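Side-chain contact in probable sensor histidine kinase pdtas (Mycobacterium tuberculosis, PDB 2YKF), which probably autophosphorylates on a histidine when c-di-GMP binds its sensor region, activating a two-component cascade that adapts mycobacteria to poor nutrient conditions: residues E30-L33 / L34-S38. Residues are numbered along the deposited sequence; the frame is centred on the assembly and turned at random.
Sequences EWQL and LADLS
Residues 30-38 of helix 18-38 in the GAF domain carry an i to i+4 amide-carboxylate bond, Gln-32 to Asp-36, next to a leucine pair, Leu-33 and Leu-37. Gln-32 NE2 gives a hydrogen to Asp-36 OD1 at 2.8 Å. The oxygen lies almost in the amide plane, but the amide nitrogen reaches it from above the carboxylate, the two planes being 44° apart. Gln-32 has CG anti to its backbone nitrogen (chi1 -170°), and a bend at chi2 brings the amide round to Asp-36. Both ends are tied further: NE2 also bonds Arg-60 O, and OD1 accepts from Asn-62 N, which fastens the helix to the chain just after strand 53-59. The same two residues share a backbone bond, Asp-36 N to Gln-32 O at 2.9 Å. One residue along, Leu-33 CD1 packs on Leu-37 CD1 at 3.6 Å, the side chains crossing at a slant, and both touch Ala-179. Leu-37 CG, set beside its own nitrogen (chi1 -67°), lies 3.3 Å from Leu-33 O, the acceptor of Leu-37 N. Trp-31 O accepts from Ala-35 N at 3.0 Å. Further along, Leu-34 O is gripped twice from opposite faces of its plane, by Ser-38 N and by Ser-38 OG at 2.7 Å; OG also bonds Tyr-42 OH. Trp-31 faces strands 41-47 and 53-59, while Leu-34 reaches helix 143-161, as befits a helix laid against the sheet and alongside helix 143-161 in a GAF domain, whose antiparallel sheet is covered by helices.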
ATOM      1  N   GLU A  30      -9.617  -8.831  -3.705  1.00 28.01           N
ATOM      2  CA  GLU A  30      -8.438  -9.325  -2.986  1.00 29.06           C
ATOM      3  C   GLU A  30      -7.146  -9.293  -3.768  1.00 27.90           C
ATOM      4  O   GLU A  30      -6.086  -9.472  -3.190  1.00 26.22           O
ATOM      5  CB  GLU A  30      -8.648 -10.784  -2.658  1.00 30.40           C
ATOM      6  CG  GLU A  30      -9.815 -11.050  -1.795  1.00 37.23           C
ATOM      7  CD  GLU A  30      -9.479 -11.176  -0.308  1.00 47.91           C
ATOM      8  OE1 GLU A  30      -8.460 -10.594   0.153  1.00 46.54           O
ATOM      9  OE2 GLU A  30     -10.273 -11.853   0.394  1.00 51.34           O
ATOM     10  N   TRP A  31      -7.210  -9.163  -5.097  1.00 24.32           N
ATOM     11  CA  TRP A  31      -6.025  -9.481  -5.864  1.00 24.91           C
ATOM     12  C   TRP A  31      -4.956  -8.355  -5.856  1.00 24.50           C
ATOM     13  O   TRP A  31      -3.878  -8.547  -6.409  1.00 24.78           O
ATOM     14  CB  TRP A  31      -6.424  -9.843  -7.306  1.00 23.11           C
ATOM     15  CG  TRP A  31      -6.940  -8.714  -8.097  1.00 25.33           C
ATOM     16  CD1 TRP A  31      -7.352  -7.435  -7.670  1.00 23.47           C
ATOM     17  CD2 TRP A  31      -7.147  -8.755  -9.502  1.00 23.97           C
ATOM     18  NE1 TRP A  31      -7.802  -6.716  -8.771  1.00 26.02           N
ATOM     19  CE2 TRP A  31      -7.685  -7.519  -9.895  1.00 24.32           C
ATOM     20  CE3 TRP A  31      -6.941  -9.766 -10.486  1.00 27.97           C
ATOM     21  CZ2 TRP A  31      -8.010  -7.254 -11.270  1.00 26.75           C
ATOM     22  CZ3 TRP A  31      -7.197  -9.482 -11.808  1.00 28.62           C
ATOM     23  CH2 TRP A  31      -7.737  -8.248 -12.187  1.00 28.64           C
ATOM     24  N   GLN A  32      -5.200  -7.198  -5.211  1.00 23.64           N
ATOM     25  CA  GLN A  32      -4.050  -6.306  -4.967  1.00 23.52           C
ATOM     26  C   GLN A  32      -2.866  -7.073  -4.316  1.00 22.98           C
ATOM     27  O   GLN A  32      -1.694  -6.843  -4.621  1.00 22.09           O
ATOM     28  CB  GLN A  32      -4.424  -5.054  -4.116  1.00 25.79           C
ATOM     29  CG  GLN A  32      -3.204  -3.993  -4.102  1.00 24.70           C
ATOM     30  CD  GLN A  32      -2.947  -3.428  -5.496  1.00 26.89           C
ATOM     31  OE1 GLN A  32      -3.872  -2.941  -6.177  1.00 29.69           O
ATOM     32  NE2 GLN A  32      -1.712  -3.565  -5.968  1.00 26.40           N
ATOM     33  N   LEU A  33      -3.170  -7.919  -3.331  1.00 22.55           N
ATOM     34  CA  LEU A  33      -2.165  -8.691  -2.638  1.00 23.72           C
ATOM     35  C   LEU A  33      -1.399  -9.597  -3.641  1.00 23.50           C
ATOM     36  O   LEU A  33      -0.192  -9.672  -3.646  1.00 22.57           O
ATOM     37  CB  LEU A  33      -2.843  -9.574  -1.579  1.00 22.93           C
ATOM     38  CG  LEU A  33      -1.947 -10.588  -0.903  1.00 23.83           C
ATOM     39  CD1 LEU A  33      -0.744  -9.910  -0.226  1.00 23.47           C
ATOM     40  CD2 LEU A  33      -2.817 -11.437   0.150  1.00 26.93           C
ATOM     41  N   LEU A  34      -2.120 -10.243  -4.549  1.00 25.72           N
ATOM     42  CA  LEU A  34      -1.438 -11.028  -5.580  1.00 25.20           C
ATOM     43  C   LEU A  34      -0.512 -10.188  -6.504  1.00 24.45           C
ATOM     44  O   LEU A  34       0.642 -10.569  -6.722  1.00 24.15           O
ATOM     45  CB  LEU A  34      -2.521 -11.773  -6.385  1.00 25.95           C
ATOM     46  CG  LEU A  34      -2.005 -12.606  -7.549  1.00 30.75           C
ATOM     47  CD1 LEU A  34      -1.084 -13.776  -7.060  1.00 29.79           C
ATOM     48  CD2 LEU A  34      -3.230 -13.127  -8.313  1.00 33.83           C
ATOM     49  N   ALA A  35      -1.000  -9.035  -7.008  1.00 24.44           N
ATOM     50  CA  ALA A  35      -0.210  -8.144  -7.884  1.00 23.22           C
ATOM     51  C   ALA A  35       1.030  -7.656  -7.103  1.00 24.56           C
ATOM     52  O   ALA A  35       2.160  -7.708  -7.632  1.00 23.90           O
ATOM     53  CB  ALA A  35      -1.043  -6.957  -8.336  1.00 21.76           C
ATOM     54  N   ASP A  36       0.851  -7.334  -5.812  1.00 21.94           N
ATOM     55  CA  ASP A  36       2.001  -6.872  -5.018  1.00 23.39           C
ATOM     56  C   ASP A  36       3.049  -7.976  -4.783  1.00 24.15           C
ATOM     57  O   ASP A  36       4.277  -7.724  -4.863  1.00 23.85           O
ATOM     58  CB  ASP A  36       1.572  -6.366  -3.660  1.00 21.50           C
ATOM     59  CG  ASP A  36       0.776  -4.993  -3.756  1.00 27.83           C
ATOM     60  OD1 ASP A  36       0.723  -4.426  -4.875  1.00 26.88           O
ATOM     61  OD2 ASP A  36       0.229  -4.532  -2.729  1.00 27.03           O
ATOM     62  N   LEU A  37       2.578  -9.148  -4.372  1.00 24.77           N
ATOM     63  CA  LEU A  37       3.516 -10.271  -4.127  1.00 24.67           C
ATOM     64  C   LEU A  37       4.178 -10.748  -5.415  1.00 25.76           C
ATOM     65  O   LEU A  37       5.260 -11.338  -5.363  1.00 29.87           O
ATOM     66  CB  LEU A  37       2.771 -11.412  -3.485  1.00 25.16           C
ATOM     67  CG  LEU A  37       2.195 -11.284  -2.075  1.00 20.44           C
ATOM     68  CD1 LEU A  37       1.267 -12.463  -1.840  1.00 26.41           C
ATOM     69  CD2 LEU A  37       3.255 -11.228  -1.042  1.00 25.72           C
ATOM     70  N   SER A  38       3.491 -10.591  -6.545  1.00 26.50           N
ATOM     71  CA  SER A  38       4.052 -11.008  -7.839  1.00 28.64           C
ATOM     72  C   SER A  38       4.948  -9.919  -8.454  1.00 28.77           C
ATOM     73  O   SER A  38       5.599 -10.189  -9.448  1.00 29.05           O
ATOM     74  CB  SER A  38       2.951 -11.314  -8.864  1.00 27.99           C
ATOM     75  OG  SER A  38       1.984 -12.229  -8.388  1.00 31.49           O
TER